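Local coordinates for protein ATP-dependent RNA helicase HrpB (Escherichia coli, PDB 6EUD) that hydrolyses ATP to ADP and phosphate and is classed as a DExH-box RNA helicase of the DEAH/RHA group, at residues Gln295-Arg300 with Leu310-Val315; Ala299-Arg304 with Gln357-Gly362. All coordinates share one frame; numbering follows the deposited sequence.

How the interactions relate
Strand 287-302 serves two partners in turn. In interaction 1 its residues 295-300 pair with strand 307-314 as the two arms of a beta hairpin; in interaction 2 the last part of the strand and the residues after it, 299-304, meet the turn that leads into helix 361-370. Ala299 and Arg300 belong to both, and Val298 also packs loosely against Gln357. Both are surface contacts, each with one buried residue among those that touch, Val315 in the first and Phe301 in the second. Interaction 1 is a backbone ladder flanked by long polar and aliphatic side chains, whereas interaction 2 has one backbone bond and an aromatic face that receives the CA of Asp359.

Interaction 1. Residues Gln295-Arg300 with Leu310-Val315; sequences QERVAR and LITQRV
The guanidinium of Arg300 lies flat beneath the end of Ile311, whose CD1 sits over the centre of the group, 3.4 Å above its plane. Ile311 reaches this position by placing CG1 between its backbone N and carbonyl carbon (chi1 75°), and the same branch passes Val298 CG2, with CG1 3.7 Å away. Next along this face, the Gln313 side chain crosses that of Val298 at roughly a right angle, bringing NE2 to 3.5 Å from Val298 CG2. Beyond it, Val315 CG2 touches Glu296 CG. The opposite face carries Arg297 and Thr312. Arg297 extends past Leu310 and bends at chi3 (-64°), which turns its NH2 to Thr312 OG1 at 3.1 Å; the hydroxyl oxygen lies 26° out of the guanidinium plane, and a weaker bond from NE reaches the same oxygen. NH1 of Arg297 forms a salt bridge with Glu227, so all three nitrogens have a partner. Between the two faces runs the backbone ladder: Glu296 and Gln313 exchange N-H...O bonds in both directions, as do Val298 and Ile311, with Glu296 N to Gln313 O at 2.7 Å. Hydrogen-bonded pairs alternate with non-hydrogen-bonded ones such as Arg297 with Thr312. The arrangement is an antiparallel beta hairpin, consistent with the one DEAH/RHA helicases carry in the second RecA-like domain, ahead of motif VI.

Interaction 2. Residues Ala299-Arg304 with Gln357-Gly362; sequences ARFDPR and QSDLSG
Phe301 and Gln357 are joined by the one backbone hydrogen bond of this contact, Phe301 N to Gln357 O at 2.6 Å. The same oxygen also receives a CA-H...O contact from Arg300, 3.5 Å from its CA, so the carbonyl is approached by two successive residues of the strand.

Packing against the aromatic ring is the second element. With CG anti to the backbone N (chi1 174°), the Phe301 ring swings over the chain at Asp359, whose CA lies 4.0 Å from the ring centroid and 22° off its normal, a CH-pi contact over the face. The opposite face meets Pro303 N, near the rim, so the ring is sandwiched between the turn and the chain just beyond its own residue. The Asp359 side chain crosses the ring obliquely, its CB 3.8 Å from Phe301 CD1 and its carboxylate plane turned 40° from the ring. Away from the ring, the aliphatic part of Gln357 rests against the backbone of Ala299, with CG 3.6 Å from Ala299 O.

Polar bonds within each segment shape the two chains. Asp359 OD1 accepts from Ser361 N at 3.0 Å, closing an Asx turn, and also from Ser361 OG; this double grip limits how the carboxylate beside the ring can rotate. Asp302 OD1 forms a second Asx turn by accepting from Arg304 N, while OD2 bonds to Gln542.

The contact thus sets the end of strand 287-302 against the entry to helix 361-370, with Leu360 at the N-cap, while helix 386-398 touches both segments, Asn388 meeting Phe301 and Leu389 meeting Leu360.

Interaction 1. Residues Gln295-Arg300 with Leu310-Val315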
ATOM      1  N   GLN A 295     -15.439 -12.818  -9.157  1.00 42.90           N
ATOM      2  CA  GLN A 295     -14.473 -11.768  -9.481  1.00 45.59           C
ATOM      3  C   GLN A 295     -14.940 -10.388  -9.060  1.00 49.97           C
ATOM      4  O   GLN A 295     -16.011  -9.948  -9.451  1.00 54.36           O
ATOM      5  CB  GLN A 295     -14.155 -11.794 -10.968  1.00 45.80           C
ATOM      6  CG  GLN A 295     -13.258 -12.963 -11.278  1.00 56.04           C
ATOM      7  CD  GLN A 295     -12.908 -13.087 -12.721  1.00 61.67           C
ATOM      8  OE1 GLN A 295     -13.332 -12.274 -13.548  1.00 62.76           O
ATOM      9  NE2 GLN A 295     -12.124 -14.116 -13.048  1.00 62.64           N
ATOM     10  N   GLU A 296     -14.124  -9.737  -8.233  1.00 49.21           N
ATOM     11  CA  GLU A 296     -14.383  -8.408  -7.696  1.00 46.98           C
ATOM     12  C   GLU A 296     -13.612  -7.352  -8.478  1.00 44.69           C
ATOM     13  O   GLU A 296     -12.583  -7.643  -9.099  1.00 41.37           O
ATOM     14  CB  GLU A 296     -13.962  -8.328  -6.223  1.00 53.69           C
ATOM     15  CG  GLU A 296     -15.083  -8.374  -5.197  1.00 65.62           C
ATOM     16  CD  GLU A 296     -14.555  -8.570  -3.779  1.00 74.45           C
ATOM     17  OE1 GLU A 296     -13.315  -8.616  -3.612  1.00 73.70           O
ATOM     18  OE2 GLU A 296     -15.376  -8.699  -2.837  1.00 83.80           O
ATOM     19  N   ARG A 297     -14.083  -6.112  -8.405  1.00 42.61           N
ATOM     20  CA  ARG A 297     -13.298  -4.987  -8.886  1.00 40.66           C
ATOM     21  C   ARG A 297     -12.900  -4.091  -7.707  1.00 43.92           C
ATOM     22  O   ARG A 297     -13.764  -3.476  -7.078  1.00 49.21           O
ATOM     23  CB  ARG A 297     -14.086  -4.205  -9.933  1.00 41.32           C
ATOM     24  CG  ARG A 297     -13.390  -2.980 -10.465  1.00 44.04           C
ATOM     25  CD  ARG A 297     -13.891  -2.661 -11.874  1.00 48.05           C
ATOM     26  NE  ARG A 297     -13.543  -3.730 -12.817  1.00 45.11           N
ATOM     27  CZ  ARG A 297     -14.393  -4.267 -13.689  1.00 39.38           C
ATOM     28  NH1 ARG A 297     -15.647  -3.835 -13.745  1.00 31.78           N
ATOM     29  NH2 ARG A 297     -13.988  -5.237 -14.506  1.00 40.05           N
ATOM     30  N   VAL A 298     -11.603  -4.020  -7.405  1.00 42.47           N
ATOM     31  CA  VAL A 298     -11.135  -3.204  -6.277  1.00 46.77           C
ATOM     32  C   VAL A 298     -10.080  -2.161  -6.655  1.00 45.75           C
ATOM     33  O   VAL A 298      -9.307  -2.340  -7.602  1.00 42.43           O
ATOM     34  CB  VAL A 298     -10.545  -4.083  -5.123  1.00 41.88           C
ATOM     35  CG1 VAL A 298     -11.639  -4.887  -4.452  1.00 43.46           C
ATOM     36  CG2 VAL A 298      -9.443  -5.000  -5.637  1.00 38.78           C
ATOM     37  N   ALA A 299     -10.067  -1.075  -5.885  1.00 45.11           N
ATOM     38  CA  ALA A 299      -9.063  -0.017  -5.982  1.00 40.15           C
ATOM     39  C   ALA A 299      -7.735  -0.492  -5.430  1.00 45.11           C
ATOM     40  O   ALA A 299      -7.675  -1.022  -4.329  1.00 52.30           O
ATOM     41  CB  ALA A 299      -9.527   1.217  -5.238  1.00 36.32           C
ATOM     42  N   ARG A 300      -6.669  -0.320  -6.198  1.00 45.93           N
ATOM     43  CA  ARG A 300      -5.355  -0.724  -5.739  1.00 48.15           C
ATOM     44  C   ARG A 300      -4.329   0.413  -5.869  1.00 50.81           C
ATOM     45  O   ARG A 300      -4.107   0.960  -6.962  1.00 51.44           O
ATOM     46  CB  ARG A 300      -4.877  -1.959  -6.500  1.00 49.65           C
ATOM     47  CG  ARG A 300      -3.420  -2.276  -6.272  1.00 61.42           C
ATOM     48  CD  ARG A 300      -3.161  -3.764  -6.395  1.00 74.11           C
ATOM     49  NE  ARG A 300      -3.894  -4.525  -5.387  1.00 79.93           N
ATOM     50  CZ  ARG A 300      -3.868  -5.849  -5.292  1.00 84.90           C
ATOM     51  NH1 ARG A 300      -3.152  -6.563  -6.151  1.00 85.36           N
ATOM     52  NH2 ARG A 300      -4.566  -6.459  -4.344  1.00 92.09           N
ATOM     53  N   LEU A 310      -8.236   0.597 -10.636  1.00 51.30           N
ATOM     54  CA  LEU A 310      -9.237  -0.447 -10.456  1.00 49.62           C
ATOM     55  C   LEU A 310      -8.712  -1.737 -11.051  1.00 50.23           C
ATOM     56  O   LEU A 310      -8.526  -1.820 -12.258  1.00 48.55           O
ATOM     57  CB  LEU A 310     -10.560  -0.082 -11.119  1.00 46.43           C
ATOM     58  CG  LEU A 310     -11.394   0.938 -10.363  1.00 54.66           C
ATOM     59  CD1 LEU A 310     -12.762   1.097 -11.009  1.00 58.83           C
ATOM     60  CD2 LEU A 310     -11.527   0.542  -8.900  1.00 58.24           C
ATOM     61  N   ILE A 311      -8.446  -2.730 -10.205  1.00 52.90           N
ATOM     62  CA  ILE A 311      -8.136  -4.071 -10.695  1.00 47.71           C
ATOM     63  C   ILE A 311      -9.310  -5.040 -10.469  1.00 43.84           C
ATOM     64  O   ILE A 311     -10.229  -4.789  -9.677  1.00 40.79           O
ATOM     65  CB  ILE A 311      -6.872  -4.647 -10.040  1.00 47.85           C
ATOM     66  CG1 ILE A 311      -7.150  -5.084  -8.601  1.00 51.05           C
ATOM     67  CG2 ILE A 311      -5.745  -3.644 -10.094  1.00 50.50           C
ATOM     68  CD1 ILE A 311      -6.032  -5.927  -7.999  1.00 48.52           C
ATOM     69  N   THR A 312      -9.284  -6.133 -11.212  1.00 43.53           N
ATOM     70  CA  THR A 312     -10.238  -7.198 -11.022  1.00 45.32           C
ATOM     71  C   THR A 312      -9.476  -8.349 -10.405  1.00 39.79           C
ATOM     72  O   THR A 312      -8.345  -8.640 -10.807  1.00 39.05           O
ATOM     73  CB  THR A 312     -10.910  -7.613 -12.344  1.00 51.84           C
ATOM     74  OG1 THR A 312     -11.665  -6.501 -12.845  1.00 54.50           O
ATOM     75  CG2 THR A 312     -11.854  -8.781 -12.120  1.00 50.08           C
ATOM     76  N   GLN A 313     -10.077  -8.970  -9.398  1.00 34.12           N
ATOM     77  CA  GLN A 313      -9.434 -10.077  -8.701  1.00 38.30           C
ATOM     78  C   GLN A 313     -10.442 -11.092  -8.162  1.00 34.02           C
ATOM     79  O   GLN A 313     -11.645 -10.805  -8.072  1.00 27.70           O
ATOM     80  CB  GLN A 313      -8.575  -9.553  -7.557  1.00 40.33           C
ATOM     81  CG  GLN A 313      -9.369  -8.839  -6.484  1.00 46.57           C
ATOM     82  CD  GLN A 313      -8.516  -8.451  -5.298  1.00 52.90           C
ATOM     83  OE1 GLN A 313      -7.289  -8.392  -5.393  1.00 62.37           O
ATOM     84  NE2 GLN A 313      -9.160  -8.196  -4.169  1.00 54.58           N
ATOM     85  N   ARG A 314      -9.933 -12.269  -7.806  1.00 32.06           N
ATOM     86  CA  ARG A 314     -10.747 -13.326  -7.210  1.00 30.91           C
ATOM     87  C   ARG A 314     -11.315 -12.877  -5.899  1.00 26.39           C
ATOM     88  O   ARG A 314     -10.650 -12.218  -5.101  1.00 28.53           O
ATOM     89  CB  ARG A 314      -9.933 -14.604  -7.003  1.00 35.52           C
ATOM     90  CG  ARG A 314      -9.763 -15.387  -8.273  1.00 40.45           C
ATOM     91  CD  ARG A 314     -11.089 -15.922  -8.791  1.00 43.79           C
ATOM     92  NE  ARG A 314     -10.955 -16.384 -10.164  1.00 52.45           N
ATOM     93  CZ  ARG A 314     -10.437 -17.556 -10.509  1.00 59.37           C
ATOM     94  NH1 ARG A 314     -10.020 -18.394  -9.571  1.00 62.71           N
ATOM     95  NH2 ARG A 314     -10.345 -17.892 -11.792  1.00 64.94           N
ATOM     96  N   VAL A 315     -12.566 -13.238  -5.701  1.00 28.20           N
ATOM     97  CA  VAL A 315     -13.307 -12.955  -4.486  1.00 27.70           C
ATOM     98  C   VAL A 315     -12.838 -13.938  -3.399  1.00 32.29           C
ATOM     99  O   VAL A 315     -12.378 -15.037  -3.708  1.00 33.79           O
ATOM    100  CB  VAL A 315     -14.823 -13.057  -4.805  1.00 46.11           C
ATOM    101  CG1 VAL A 315     -15.676 -13.134  -3.579  1.00 49.99           C
ATOM    102  CG2 VAL A 315     -15.245 -11.884  -5.698  1.00 43.32           C
TER

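Interaction 2. Residues Ala299-Arg304 with Gln357-Gly362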
ATOM      1  N   ALA A 299     -10.067  -1.075  -5.885  1.00 45.11           N
ATOM      2  CA  ALA A 299      -9.063  -0.017  -5.982  1.00 40.15           C
ATOM      3  C   ALA A 299      -7.735  -0.492  -5.430  1.00 45.11           C
ATOM      4  O   ALA A 299      -7.675  -1.022  -4.329  1.00 52.30           O
ATOM      5  CB  ALA A 299      -9.527   1.217  -5.238  1.00 36.32           C
ATOM      6  N   ARG A 300      -6.669  -0.320  -6.198  1.00 45.93           N
ATOM      7  CA  ARG A 300      -5.355  -0.724  -5.739  1.00 48.15           C
ATOM      8  C   ARG A 300      -4.329   0.413  -5.869  1.00 50.81           C
ATOM      9  O   ARG A 300      -4.107   0.960  -6.962  1.00 51.44           O
ATOM     10  CB  ARG A 300      -4.877  -1.959  -6.500  1.00 49.65           C
ATOM     11  CG  ARG A 300      -3.420  -2.276  -6.272  1.00 61.42           C
ATOM     12  CD  ARG A 300      -3.161  -3.764  -6.395  1.00 74.11           C
ATOM     13  NE  ARG A 300      -3.894  -4.525  -5.387  1.00 79.93           N
ATOM     14  CZ  ARG A 300      -3.868  -5.849  -5.292  1.00 84.90           C
ATOM     15  NH1 ARG A 300      -3.152  -6.563  -6.151  1.00 85.36           N
ATOM     16  NH2 ARG A 300      -4.566  -6.459  -4.344  1.00 92.09           N
ATOM     17  N   PHE A 301      -3.713   0.762  -4.741  1.00 47.52           N
ATOM     18  CA  PHE A 301      -2.657   1.755  -4.733  1.00 42.79           C
ATOM     19  C   PHE A 301      -1.352   1.124  -5.179  1.00 43.47           C
ATOM     20  O   PHE A 301      -0.978   0.059  -4.687  1.00 45.09           O
ATOM     21  CB  PHE A 301      -2.507   2.373  -3.348  1.00 35.98           C
ATOM     22  CG  PHE A 301      -1.339   3.304  -3.224  1.00 39.02           C
ATOM     23  CD1 PHE A 301      -1.348   4.540  -3.859  1.00 39.79           C
ATOM     24  CD2 PHE A 301      -0.234   2.956  -2.472  1.00 42.45           C
ATOM     25  CE1 PHE A 301      -0.275   5.411  -3.748  1.00 38.03           C
ATOM     26  CE2 PHE A 301       0.846   3.829  -2.362  1.00 44.41           C
ATOM     27  CZ  PHE A 301       0.815   5.061  -2.998  1.00 38.47           C
ATOM     28  N   ASP A 302      -0.676   1.791  -6.113  1.00 42.54           N
ATOM     29  CA  ASP A 302       0.646   1.397  -6.599  1.00 43.27           C
ATOM     30  C   ASP A 302       1.714   2.362  -6.087  1.00 44.87           C
ATOM     31  O   ASP A 302       1.851   3.464  -6.610  1.00 46.84           O
ATOM     32  CB  ASP A 302       0.649   1.362  -8.135  1.00 44.74           C
ATOM     33  CG  ASP A 302       1.954   0.824  -8.726  1.00 48.60           C
ATOM     34  OD1 ASP A 302       2.932   0.596  -7.973  1.00 43.06           O
ATOM     35  OD2 ASP A 302       2.001   0.649  -9.970  1.00 54.00           O
ATOM     36  N   PRO A 303       2.487   1.948  -5.075  1.00 45.52           N
ATOM     37  CA  PRO A 303       3.500   2.826  -4.469  1.00 46.50           C
ATOM     38  C   PRO A 303       4.568   3.292  -5.440  1.00 51.79           C
ATOM     39  O   PRO A 303       5.173   4.321  -5.193  1.00 54.76           O
ATOM     40  CB  PRO A 303       4.130   1.952  -3.379  1.00 43.54           C
ATOM     41  CG  PRO A 303       3.834   0.570  -3.787  1.00 43.81           C
ATOM     42  CD  PRO A 303       2.474   0.623  -4.446  1.00 43.61           C
ATOM     43  N   ARG A 304       4.804   2.557  -6.520  1.00 55.28           N
ATOM     44  CA  ARG A 304       5.852   2.954  -7.456  1.00 57.47           C
ATOM     45  C   ARG A 304       5.379   4.053  -8.403  1.00 53.13           C
ATOM     46  O   ARG A 304       6.174   4.842  -8.905  1.00 55.43           O
ATOM     47  CB  ARG A 304       6.356   1.739  -8.235  1.00 65.01           C
ATOM     48  CG  ARG A 304       7.170   0.760  -7.364  1.00 76.72           C
ATOM     49  CD  ARG A 304       7.517  -0.534  -8.104  1.00 86.73           C
ATOM     50  NE  ARG A 304       6.346  -1.073  -8.794  1.00 96.80           N
ATOM     51  CZ  ARG A 304       5.301  -1.636  -8.190  1.00106.14           C
ATOM     52  NH1 ARG A 304       5.269  -1.757  -6.866  1.00117.35           N
ATOM     53  NH2 ARG A 304       4.280  -2.081  -8.912  1.00106.49           N
ATOM     54  N   GLN A 357      -4.862  -1.616   0.701  1.00 43.52           N
ATOM     55  CA  GLN A 357      -4.715  -1.495  -0.740  1.00 44.27           C
ATOM     56  C   GLN A 357      -4.755  -0.031  -1.220  1.00 44.95           C
ATOM     57  O   GLN A 357      -4.722   0.230  -2.419  1.00 45.51           O
ATOM     58  CB  GLN A 357      -5.803  -2.350  -1.434  1.00 45.48           C
ATOM     59  CG  GLN A 357      -7.253  -2.076  -0.956  1.00 62.78           C
ATOM     60  CD  GLN A 357      -8.283  -3.186  -1.297  1.00 71.28           C
ATOM     61  OE1 GLN A 357      -7.931  -4.310  -1.677  1.00 70.95           O
ATOM     62  NE2 GLN A 357      -9.563  -2.859  -1.141  1.00 67.24           N
ATOM     63  N   SER A 358      -4.800   0.925  -0.297  1.00 47.31           N
ATOM     64  CA  SER A 358      -5.006   2.319  -0.701  1.00 49.29           C
ATOM     65  C   SER A 358      -3.895   3.318  -0.334  1.00 43.28           C
ATOM     66  O   SER A 358      -3.072   3.092   0.559  1.00 39.99           O
ATOM     67  CB  SER A 358      -6.333   2.842  -0.133  1.00 54.11           C
ATOM     68  OG  SER A 358      -6.240   3.094   1.252  1.00 58.90           O
ATOM     69  N   ASP A 359      -3.893   4.415  -1.089  1.00 40.56           N
ATOM     70  CA  ASP A 359      -3.136   5.634  -0.806  1.00 35.51           C
ATOM     71  C   ASP A 359      -3.331   6.053   0.650  1.00 32.67           C
ATOM     72  O   ASP A 359      -4.454   6.190   1.119  1.00 36.40           O
ATOM     73  CB  ASP A 359      -3.611   6.740  -1.757  1.00 33.01           C
ATOM     74  CG  ASP A 359      -2.628   7.905  -1.884  1.00 34.19           C
ATOM     75  OD1 ASP A 359      -1.954   8.303  -0.902  1.00 30.40           O
ATOM     76  OD2 ASP A 359      -2.552   8.430  -3.007  1.00 34.02           O
ATOM     77  N   LEU A 360      -2.249   6.252   1.382  1.00 29.69           N
ATOM     78  CA  LEU A 360      -2.388   6.566   2.793  1.00 27.37           C
ATOM     79  C   LEU A 360      -1.951   7.988   3.120  1.00 30.50           C
ATOM     80  O   LEU A 360      -1.808   8.336   4.300  1.00 29.26           O
ATOM     81  CB  LEU A 360      -1.577   5.574   3.638  1.00 33.21           C
ATOM     82  CG  LEU A 360      -1.909   4.089   3.506  1.00 32.16           C
ATOM     83  CD1 LEU A 360      -1.041   3.283   4.452  1.00 31.28           C
ATOM     84  CD2 LEU A 360      -3.393   3.819   3.779  1.00 32.31           C
ATOM     85  N   SER A 361      -1.730   8.810   2.093  1.00 29.67           N
ATOM     86  CA  SER A 361      -1.333  10.193   2.335  1.00 29.92           C
ATOM     87  C   SER A 361      -2.408  10.957   3.139  1.00 36.74           C
ATOM     88  O   SER A 361      -2.071  11.720   4.042  1.00 39.05           O
ATOM     89  CB  SER A 361      -1.030  10.909   1.022  1.00 28.36           C
ATOM     90  OG  SER A 361      -2.114  10.860   0.111  1.00 27.18           O
ATOM     91  N   GLY A 362      -3.692  10.740   2.834  1.00 27.47           N
ATOM     92  CA  GLY A 362      -4.760  11.338   3.618  1.00 27.91           C
ATOM     93  C   GLY A 362      -4.780  10.833   5.062  1.00 40.29           C
ATOM     94  O   GLY A 362      -4.889  11.621   6.005  1.00 36.81           O
TER